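Iron uptake protein A2 (Synechocystis sp., PDB 2VOZ) binds ferric iron in the periplasm and is probably a substrate-binding subunit of an ABC transporter that imports it. Local coordinates at residues 38-43 against 82-87; 124-129 against 264-269; 208-213 against 236-241. All coordinates share one frame; numbering follows the deposited sequence. Where two conformers were deposited one is given.

Contact 1. Residues 38-43 against 82-87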
loop_
_atom_site.group_PDB
_atom_site.type_symbol
_atom_site.label_atom_id
_atom_site.label_comp_id
_atom_site.label_asym_id
_atom_site.label_seq_id
_atom_site.Cartn_x
_atom_site.Cartn_y
_atom_site.Cartn_z
ATOM N N LEU B 38 3.093 -21.044 0.662
ATOM C CA LEU B 38 2.304 -20.804 -0.528
ATOM C C LEU B 38 3.076 -19.945 -1.502
ATOM O O LEU B 38 3.423 -18.815 -1.177
ATOM C CB LEU B 38 0.995 -20.101 -0.130
ATOM C CG LEU B 38 0.085 -19.671 -1.289
ATOM C CD1 LEU B 38 -0.347 -20.896 -2.107
ATOM C CD2 LEU B 38 -1.147 -18.946 -0.719
ATOM N N TYR B 39 3.355 -20.481 -2.680
ATOM C CA TYR B 39 3.969 -19.715 -3.753
ATOM C C TYR B 39 2.796 -19.315 -4.637
ATOM O O TYR B 39 2.107 -20.185 -5.155
ATOM C CB TYR B 39 4.908 -20.601 -4.585
ATOM C CG TYR B 39 6.241 -20.972 -3.932
ATOM C CD1 TYR B 39 6.332 -21.227 -2.575
ATOM C CD2 TYR B 39 7.390 -21.134 -4.707
ATOM C CE1 TYR B 39 7.569 -21.612 -1.979
ATOM C CE2 TYR B 39 8.619 -21.525 -4.135
ATOM C CZ TYR B 39 8.688 -21.747 -2.775
ATOM O OH TYR B 39 9.864 -22.164 -2.197
ATOM N N SER B 40 2.554 -18.023 -4.790
ATOM C CA SER B 40 1.401 -17.573 -5.569
ATOM C C SER B 40 1.722 -16.412 -6.493
ATOM O O SER B 40 2.385 -15.455 -6.095
ATOM C CB SER B 40 0.236 -17.194 -4.643
ATOM O OG SER B 40 -0.877 -16.842 -5.460
ATOM N N SER B 41 1.223 -16.480 -7.728
ATOM C CA SER B 41 1.347 -15.331 -8.622
ATOM C C SER B 41 0.121 -14.435 -8.549
ATOM O O SER B 41 0.011 -13.451 -9.305
ATOM C CB SER B 41 1.566 -15.782 -10.071
ATOM O OG SER B 41 0.463 -16.518 -10.545
ATOM N N ARG B 42 -0.792 -14.803 -7.656
ATOM C CA ARG B 42 -2.001 -14.025 -7.414
ATOM C C ARG B 42 -2.005 -13.451 -6.008
ATOM O O ARG B 42 -1.876 -14.184 -5.015
ATOM C CB ARG B 42 -3.242 -14.918 -7.580
ATOM C CG ARG B 42 -4.523 -14.242 -7.071
ATOM C CD ARG B 42 -5.288 -15.122 -6.110
ATOM N NE ARG B 42 -6.200 -14.339 -5.276
ATOM C CZ ARG B 42 -7.467 -14.080 -5.599
ATOM N NH1 ARG B 42 -7.971 -14.529 -6.759
ATOM N NH2 ARG B 42 -8.232 -13.382 -4.762
ATOM N N HIS B 43 -2.214 -12.153 -5.894
ATOM C CA HIS B 43 -2.502 -11.652 -4.557
ATOM C C HIS B 43 -3.299 -10.391 -4.639
ATOM O O HIS B 43 -2.966 -9.476 -5.356
ATOM C CB HIS B 43 -1.232 -11.354 -3.787
ATOM C CG HIS B 43 -1.484 -10.931 -2.368
ATOM N ND1 HIS B 43 -1.631 -9.609 -2.003
ATOM C CD2 HIS B 43 -1.635 -11.656 -1.236
ATOM C CE1 HIS B 43 -1.842 -9.541 -0.699
ATOM N NE2 HIS B 43 -1.849 -10.769 -0.211
ATOM N N ILE B 82 2.395 -25.370 -1.905
ATOM C CA ILE B 82 1.370 -25.154 -2.916
ATOM C C ILE B 82 1.890 -24.128 -3.910
ATOM O O ILE B 82 2.499 -23.123 -3.518
ATOM C CB ILE B 82 0.084 -24.515 -2.299
ATOM C CG1 ILE B 82 -0.575 -25.367 -1.207
ATOM C CG2 ILE B 82 -0.942 -24.136 -3.411
ATOM C CD1 ILE B 82 -1.368 -26.490 -1.708
ATOM N N LEU B 83 1.634 -24.367 -5.197
ATOM C CA LEU B 83 1.769 -23.314 -6.191
ATOM C C LEU B 83 0.371 -22.956 -6.654
ATOM O O LEU B 83 -0.404 -23.815 -7.106
ATOM C CB LEU B 83 2.595 -23.784 -7.385
ATOM C CG LEU B 83 2.696 -22.860 -8.592
ATOM C CD1 LEU B 83 3.462 -21.556 -8.208
ATOM C CD2 LEU B 83 3.422 -23.605 -9.736
ATOM N N PHE B 84 0.081 -21.688 -6.508
ATOM C CA PHE B 84 -1.172 -21.116 -6.973
ATOM C C PHE B 84 -0.844 -20.189 -8.127
ATOM O O PHE B 84 0.000 -19.274 -7.994
ATOM C CB PHE B 84 -1.860 -20.307 -5.869
ATOM C CG PHE B 84 -3.226 -19.855 -6.279
ATOM C CD1 PHE B 84 -3.383 -18.802 -7.200
ATOM C CD2 PHE B 84 -4.333 -20.547 -5.849
ATOM C CE1 PHE B 84 -4.666 -18.444 -7.645
ATOM C CE2 PHE B 84 -5.633 -20.200 -6.288
ATOM C CZ PHE B 84 -5.792 -19.152 -7.163
ATOM N N THR B 85 -1.515 -20.362 -9.269
ATOM C CA THR B 85 -1.260 -19.471 -10.377
ATOM C C THR B 85 -2.508 -19.272 -11.244
ATOM O O THR B 85 -3.591 -19.802 -10.934
ATOM C CB THR B 85 -0.007 -19.932 -11.186
ATOM O OG1 THR B 85 0.452 -18.867 -12.022
ATOM C CG2 THR B 85 -0.286 -21.141 -12.000
ATOM N N VAL B 86 -2.365 -18.447 -12.267
ATOM C CA VAL B 86 -3.518 -17.954 -12.994
ATOM C C VAL B 86 -3.345 -18.481 -14.408
ATOM O O VAL B 86 -2.274 -18.305 -15.031
ATOM C CB VAL B 86 -3.580 -16.419 -12.939
ATOM C CG1 VAL B 86 -4.688 -15.883 -13.837
ATOM C CG2 VAL B 86 -3.740 -15.964 -11.482
ATOM N N ASP B 87 -4.407 -19.145 -14.865
ATOM C CA ASP B 87 -4.606 -19.668 -16.209
ATOM C C ASP B 87 -4.179 -21.109 -16.218
ATOM O O ASP B 87 -3.069 -21.440 -15.748
ATOM C CB ASP B 87 -3.855 -18.850 -17.297
ATOM C CG ASP B 87 -4.428 -19.064 -18.695
ATOM O OD1 ASP B 87 -4.987 -18.087 -19.260
ATOM O OD2 ASP B 87 -4.362 -20.221 -19.219
#

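Contact 2. Residues 124-129 against 264-269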
loop_
_atom_site.group_PDB
_atom_site.type_symbol
_atom_site.label_atom_id
_atom_site.label_comp_id
_atom_site.label_asym_id
_atom_site.label_seq_id
_atom_site.Cartn_x
_atom_site.Cartn_y
_atom_site.Cartn_z
ATOM N N TYR B 124 -6.183 -27.849 -9.266
ATOM C CA TYR B 124 -7.614 -27.609 -9.069
ATOM C C TYR B 124 -7.912 -26.149 -9.330
ATOM O O TYR B 124 -7.179 -25.285 -8.856
ATOM C CB TYR B 124 -8.001 -27.936 -7.605
ATOM C CG TYR B 124 -7.733 -29.380 -7.327
ATOM C CD1 TYR B 124 -6.467 -29.812 -6.989
ATOM C CD2 TYR B 124 -8.751 -30.327 -7.474
ATOM C CE1 TYR B 124 -6.198 -31.211 -6.767
ATOM C CE2 TYR B 124 -8.504 -31.709 -7.279
ATOM C CZ TYR B 124 -7.235 -32.131 -6.928
ATOM O OH TYR B 124 -6.984 -33.466 -6.739
ATOM N N GLY B 125 -8.954 -25.869 -10.104
ATOM C CA GLY B 125 -9.382 -24.455 -10.265
ATOM C C GLY B 125 -10.117 -23.975 -9.027
ATOM O O GLY B 125 -10.916 -24.721 -8.435
ATOM N N PHE B 126 -9.778 -22.756 -8.590
ATOM C CA PHE B 126 -10.472 -22.134 -7.475
ATOM C C PHE B 126 -11.268 -20.884 -7.826
ATOM O O PHE B 126 -12.163 -20.515 -7.064
ATOM C CB PHE B 126 -9.513 -21.884 -6.319
ATOM C CG PHE B 126 -9.054 -23.146 -5.698
ATOM C CD1 PHE B 126 -9.920 -23.860 -4.833
ATOM C CD2 PHE B 126 -7.826 -23.681 -6.029
ATOM C CE1 PHE B 126 -9.514 -25.065 -4.263
ATOM C CE2 PHE B 126 -7.427 -24.907 -5.499
ATOM C CZ PHE B 126 -8.267 -25.587 -4.607
ATOM N N THR B 127 -10.932 -20.223 -8.935
ATOM C CA THR B 127 -11.814 -19.178 -9.487
ATOM C C THR B 127 -11.876 -19.405 -10.973
ATOM O O THR B 127 -11.037 -20.126 -11.526
ATOM C CB THR B 127 -11.254 -17.747 -9.226
ATOM O OG1 THR B 127 -10.058 -17.590 -9.983
ATOM C CG2 THR B 127 -10.993 -17.553 -7.740
ATOM N N GLN B 128 -12.836 -18.777 -11.637
ATOM C CA GLN B 128 -12.895 -18.848 -13.074
ATOM C C GLN B 128 -13.199 -17.480 -13.676
ATOM O O GLN B 128 -13.738 -16.593 -13.007
ATOM C CB GLN B 128 -13.875 -19.929 -13.541
ATOM C CG GLN B 128 -15.262 -19.687 -13.183
ATOM C CD GLN B 128 -16.203 -20.861 -13.533
ATOM O OE1 GLN B 128 -16.149 -21.434 -14.623
ATOM N NE2 GLN B 128 -17.069 -21.201 -12.600
ATOM N N ARG B 129 -12.711 -17.277 -14.897
ATOM C CA ARG B 129 -12.942 -16.051 -15.649
ATOM C C ARG B 129 -13.423 -16.506 -17.019
ATOM O O ARG B 129 -13.220 -17.670 -17.397
ATOM C CB ARG B 129 -11.636 -15.216 -15.813
ATOM C CG ARG B 129 -10.441 -15.959 -16.480
ATOM C CD ARG B 129 -9.500 -16.724 -15.496
ATOM N NE ARG B 129 -8.967 -15.825 -14.476
ATOM C CZ ARG B 129 -7.954 -14.962 -14.691
ATOM N NH1 ARG B 129 -7.349 -14.925 -15.874
ATOM N NH2 ARG B 129 -7.575 -14.124 -13.739
ATOM N N SER B 264 -8.089 -19.738 -12.283
ATOM C CA SER B 264 -6.885 -19.635 -11.456
ATOM C C SER B 264 -6.968 -20.793 -10.472
ATOM O O SER B 264 -8.084 -21.218 -10.039
ATOM C CB SER B 264 -6.794 -18.311 -10.688
ATOM O OG SER B 264 -7.718 -18.283 -9.651
ATOM N N GLY B 265 -5.822 -21.335 -10.116
ATOM C CA GLY B 265 -5.919 -22.599 -9.405
ATOM C C GLY B 265 -4.593 -23.023 -8.808
ATOM O O GLY B 265 -3.603 -22.326 -8.942
ATOM N N ALA B 266 -4.572 -24.185 -8.186
ATOM C CA ALA B 266 -3.371 -24.572 -7.423
ATOM C C ALA B 266 -3.275 -26.079 -7.308
ATOM O O ALA B 266 -4.278 -26.788 -7.468
ATOM C CB ALA B 266 -3.442 -23.966 -6.045
ATOM N N GLY B 267 -2.075 -26.542 -6.995
ATOM C CA GLY B 267 -1.840 -27.976 -6.749
ATOM C C GLY B 267 -0.822 -28.063 -5.642
ATOM O O GLY B 267 -0.130 -27.080 -5.315
ATOM N N VAL B 268 -0.717 -29.244 -5.057
ATOM C CA VAL B 268 0.317 -29.497 -4.050
ATOM C C VAL B 268 1.630 -29.843 -4.762
ATOM O O VAL B 268 1.655 -30.681 -5.685
ATOM C CB VAL B 268 -0.132 -30.694 -3.161
ATOM C CG1 VAL B 268 0.949 -31.004 -2.135
ATOM C CG2 VAL B 268 -1.466 -30.342 -2.489
ATOM N N LEU B 269 2.714 -29.208 -4.318
ATOM C CA LEU B 269 4.038 -29.425 -4.889
ATOM C C LEU B 269 4.598 -30.790 -4.500
ATOM O O LEU B 269 4.372 -31.276 -3.382
ATOM C CB LEU B 269 4.981 -28.294 -4.509
ATOM C CG LEU B 269 4.520 -26.989 -5.166
ATOM C CD1 LEU B 269 5.259 -25.790 -4.541
ATOM C CD2 LEU B 269 4.744 -27.019 -6.660
#

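Contact 3. Residues 208-213 against 236-241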
loop_
_atom_site.group_PDB
_atom_site.type_symbol
_atom_site.label_atom_id
_atom_site.label_comp_id
_atom_site.label_asym_id
_atom_site.label_seq_id
_atom_site.Cartn_x
_atom_site.Cartn_y
_atom_site.Cartn_z
ATOM N N GLN B 208 -7.382 -3.335 -25.207
ATOM C CA GLN B 208 -8.292 -3.670 -26.330
ATOM C C GLN B 208 -9.687 -3.055 -26.126
ATOM O O GLN B 208 -10.339 -2.587 -27.062
ATOM C CB GLN B 208 -8.391 -5.189 -26.513
ATOM C CG GLN B 208 -7.021 -5.896 -26.377
ATOM C CD GLN B 208 -5.947 -5.261 -27.263
ATOM O OE1 GLN B 208 -6.214 -4.885 -28.412
ATOM N NE2 GLN B 208 -4.717 -5.187 -26.748
ATOM N N ILE B 209 -10.152 -3.088 -24.889
ATOM C CA ILE B 209 -11.489 -2.524 -24.584
ATOM C C ILE B 209 -11.416 -1.011 -24.821
ATOM O O ILE B 209 -12.301 -0.429 -25.472
ATOM C CB ILE B 209 -11.858 -2.807 -23.133
ATOM C CG1 ILE B 209 -11.845 -4.329 -22.882
ATOM C CG2 ILE B 209 -13.256 -2.257 -22.791
ATOM C CD1 ILE B 209 -12.112 -4.699 -21.401
ATOM N N ARG B 210 -10.347 -0.386 -24.329
ATOM C CA ARG B 210 -10.201 1.062 -24.527
ATOM C C ARG B 210 -10.066 1.437 -25.993
ATOM O O ARG B 210 -10.537 2.509 -26.407
ATOM C CB ARG B 210 -9.026 1.601 -23.742
ATOM C CG ARG B 210 -9.253 1.536 -22.231
ATOM C CD ARG B 210 -8.094 2.319 -21.560
ATOM N NE ARG B 210 -8.052 2.084 -20.128
ATOM C CZ ARG B 210 -8.794 2.748 -19.235
ATOM N NH1 ARG B 210 -9.658 3.698 -19.639
ATOM N NH2 ARG B 210 -8.681 2.457 -17.930
ATOM N N ALA B 211 -9.466 0.535 -26.772
ATOM C CA ALA B 211 -9.235 0.803 -28.210
ATOM C C ALA B 211 -10.579 0.888 -28.947
ATOM O O ALA B 211 -10.705 1.643 -29.912
ATOM C CB ALA B 211 -8.319 -0.268 -28.827
ATOM N N ILE B 212 -11.587 0.154 -28.465
ATOM C CA ILE B 212 -12.932 0.242 -29.070
ATOM C C ILE B 212 -13.447 1.635 -28.798
ATOM O O ILE B 212 -13.959 2.287 -29.706
ATOM C CB ILE B 212 -13.888 -0.790 -28.485
ATOM C CG1 ILE B 212 -13.363 -2.207 -28.787
ATOM C CG2 ILE B 212 -15.318 -0.626 -29.093
ATOM C CD1 ILE B 212 -14.231 -3.321 -28.102
ATOM N N ALA B 213 -13.334 2.077 -27.539
ATOM C CA ALA B 213 -13.835 3.422 -27.170
ATOM C C ALA B 213 -13.182 4.524 -27.979
ATOM O O ALA B 213 -13.865 5.511 -28.332
ATOM C CB ALA B 213 -13.679 3.685 -25.652
ATOM N N PRO B 236 -13.960 9.161 -14.225
ATOM C CA PRO B 236 -14.950 9.437 -15.270
ATOM C C PRO B 236 -14.551 8.876 -16.633
ATOM O O PRO B 236 -15.438 8.486 -17.412
ATOM C CB PRO B 236 -14.997 10.989 -15.323
ATOM C CG PRO B 236 -14.532 11.432 -14.061
ATOM C CD PRO B 236 -13.549 10.394 -13.518
ATOM N N ALA B 237 -13.240 8.862 -16.937
ATOM C CA ALA B 237 -12.770 8.356 -18.217
ATOM C C ALA B 237 -13.034 6.853 -18.340
ATOM O O ALA B 237 -13.314 6.382 -19.438
ATOM C CB ALA B 237 -11.287 8.666 -18.436
ATOM N N ASP B 238 -12.950 6.123 -17.219
ATOM C CA ASP B 238 -13.302 4.690 -17.202
ATOM C C ASP B 238 -14.800 4.480 -17.411
ATOM O O ASP B 238 -15.208 3.583 -18.113
ATOM C CB ASP B 238 -12.838 4.049 -15.888
ATOM C CG ASP B 238 -11.313 3.929 -15.808
ATOM O OD1 ASP B 238 -10.633 4.145 -16.849
ATOM O OD2 ASP B 238 -10.777 3.587 -14.722
ATOM N N GLN B 239 -15.617 5.344 -16.800
ATOM C CA GLN B 239 -17.068 5.254 -16.993
ATOM C C GLN B 239 -17.405 5.538 -18.467
ATOM O O GLN B 239 -18.352 4.974 -19.006
ATOM C CB GLN B 239 -17.733 6.274 -16.079
ATOM C CG GLN B 239 -17.640 5.892 -14.636
ATOM C CD GLN B 239 -18.197 4.497 -14.391
ATOM O OE1 GLN B 239 -19.201 4.110 -14.983
ATOM N NE2 GLN B 239 -17.513 3.730 -13.527
ATOM N N GLU B 240 -16.612 6.402 -19.116
ATOM C CA GLU B 240 -16.859 6.685 -20.530
ATOM C C GLU B 240 -16.676 5.439 -21.366
ATOM O O GLU B 240 -17.415 5.198 -22.315
ATOM C CB GLU B 240 -15.971 7.788 -21.091
ATOM C CG GLU B 240 -16.530 8.191 -22.445
ATOM C CD GLU B 240 -15.836 9.398 -23.031
ATOM O OE1 GLU B 240 -15.120 9.209 -24.033
ATOM O OE2 GLU B 240 -16.010 10.508 -22.469
ATOM N N VAL B 241 -15.640 4.656 -21.033
ATOM C CA VAL B 241 -15.397 3.404 -21.746
ATOM C C VAL B 241 -16.595 2.446 -21.578
ATOM O O VAL B 241 -17.027 1.823 -22.544
ATOM C CB VAL B 241 -14.115 2.718 -21.245
ATOM C CG1 VAL B 241 -13.915 1.361 -21.939
ATOM C CG2 VAL B 241 -12.885 3.632 -21.457
#

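Contact 1. Residues 38-43 against 82-87
Strands 38-40 and 82-86 run parallel, 17° between their axes, and Tyr-39 joins them through both of its backbone polar atoms: its N gives to Ile-82 O (2.9 Å) while its O accepts from Phe-84 N (2.9 Å). Ser-41 N adds a third bond, to Phe-84 O. Leu-38, Ser-40, Ile-82 and Phe-84 share one face, where Leu-38 CD1 lies 3.5 Å from Ile-82 CG2. On the other face Tyr-39 CB meets Leu-83 CD1 at 4.0 Å beneath helix 64-74, and Tyr-39 OH bonds to Glu-74. With strand 56-61 beside 35-40 and the antiparallel 261-268 beside 82-86, this is the strand order of a type II periplasmic binding protein domain. Just past the end of strand 38-40, Ser-41 OG and Thr-85 OG1 share a hydrogen bond of 2.8 Å. Ser-40 OG, anti to its own N (chi1 -177°), reaches forward to a lone pair of Arg-42 O, 2.9 Å away in the carbonyl plane, a bond that spans the turn leading to the iron-binding residues His-43 and Tyr-44. Arg-42 lays CD 3.7 Å from Phe-84 CE1, its guanidinium plane turned 80° from the ring, and continues to a salt bridge with Asp-47 and a cation-pi contact with Phe-294.

Contact 2. Residues 124-129 against 264-269
Ser-264 O takes two backbone donors, Phe-126 N at 2.7 Å and Thr-127 N at 3.2 Å. The first lies in the carbonyl plane; the second is tilted 25° from it. Two consecutive residues facing one define a classic beta bulge, and Phe-126 has the nearly helical psi (-22°) expected at its first position. On the Thr-127 side Ser-264 N returns a bond to Thr-127 O from above the carbonyl plane. On the other side Tyr-124 and Ala-266 exchange N-H and C=O in both directions, with Tyr-124 N 2.8 Å from Ala-266 O. Between these pairs Gly-125 and Gly-265 bring their CA atoms within 4.0 Å of each other. A beta carbon built on Gly-265 would clash with Tyr-124 O, which shows how closely the backbones approach here.

The two strands, 124-136 and 261-268, are antiparallel neighbours in the central sheet. Strand 124-136 also pairs with 219-223 and 245-248, consistent with its being one of the crossover strands that link the two lobes of type II periplasmic binding proteins.

Both aromatic rings present an edge to the opposite strand. Tyr-124 sets CD1 3.8 Å from Ala-266 O, close to the ring plane. Phe-126 has CG beside its own N (chi1 -68°), which carries the ring over toward Ala-266: CD2 comes 3.9 Å from Ala-266 N, and CE2 reaches Ala-266 CB at 4.1 Å. The hydroxyls Thr-127 OG1 and Ser-264 OG also face each other, but their very short separation and the second conformer of Ser-264 make the detail of that bond doubtful.

Farther out, Leu-282 and Leu-285 of helix 275-285 pack on Phe-126, and Gln-291 bonds to its carbonyl. Glu-300 is hydrogen-bonded to Thr-127 OG1 and forms a salt bridge with Arg-129.

Contact 3. Residues 208-213 against 236-241
Arg-210 turns the end of its guanidinium to Asp-238 and grips one carboxylate oxygen with two nitrogens: NH2 stands 2.8 Å and NH1 3.0 Å from Asp-238 OD1. That oxygen lies almost in the guanidinium plane, yet the two flat groups are rotated 43° against each other. NH1 meets OD1 nearly along its C-O axis, whereas NH2 arrives from above the carboxylate plane, both from the same face. The reach comes from an arginine chain extended from CG to NE (chi2 -171°). The other oxygen, Asp-238 OD2, bonds to Ser-233 OG, so each carboxylate oxygen has a partner.

Val-241 points toward helix 208-213 beside this salt bridge, its two branches dividing the work. CG1 meets Ile-209 CG2 at 3.8 Å, the side chains crossing at about a right angle. CG2 approaches Arg-210 NH1 obliquely to the guanidinium at 3.7 Å, and faces Ala-213 CB at 4.3 Å.

The short helix segments cross at 79° with their axes 10.2 Å apart, an almost perpendicular helix pair whose CA atoms come nearest at Ala-213 and Val-241. From helix 224-232, Leu-230 packs on Ile-209, Arg-210, Asp-238 and Val-241 together, and the iron-binding residue Tyr-226 borders Ile-209, their side chains about 4 Å apart.

Arg-210 NE makes a further salt bridge to Glu-66 of a neighbouring subunit. A methionine in its place would probably leave Asp-238 OD1 and that Glu-66 without their charged mate, freeing the carboxylate to turn about its remaining bond to Ser-233.

How the contacts relate
Contacts 1 and 2 are successive seams of one sheet, their centres 8 Å apart. Strand 82-86 is bonded to 38-40 on one edge and to 261-268 on the other, where Thr-85 O lies 2.8 Å from Gly-265 N and Leu-83 O 3.2 Å from Gly-267 N. Contact 3 stands about 30 Å from both by centres; its nearest atoms are about 14 Å from contact 1 and 12 Å from contact 2, inside whose loop it is nested along the chain. Contacts 1 and 3 border the iron site, and contact 2 lies farther back: contact 1 contains His-43 and brings Val-86 within about 5 Å of Tyr-169, Thr-127 of contact 2 lies about 8 Å from Tyr-225 (side chains), and Ile-209 of contact 3 lies against Tyr-226.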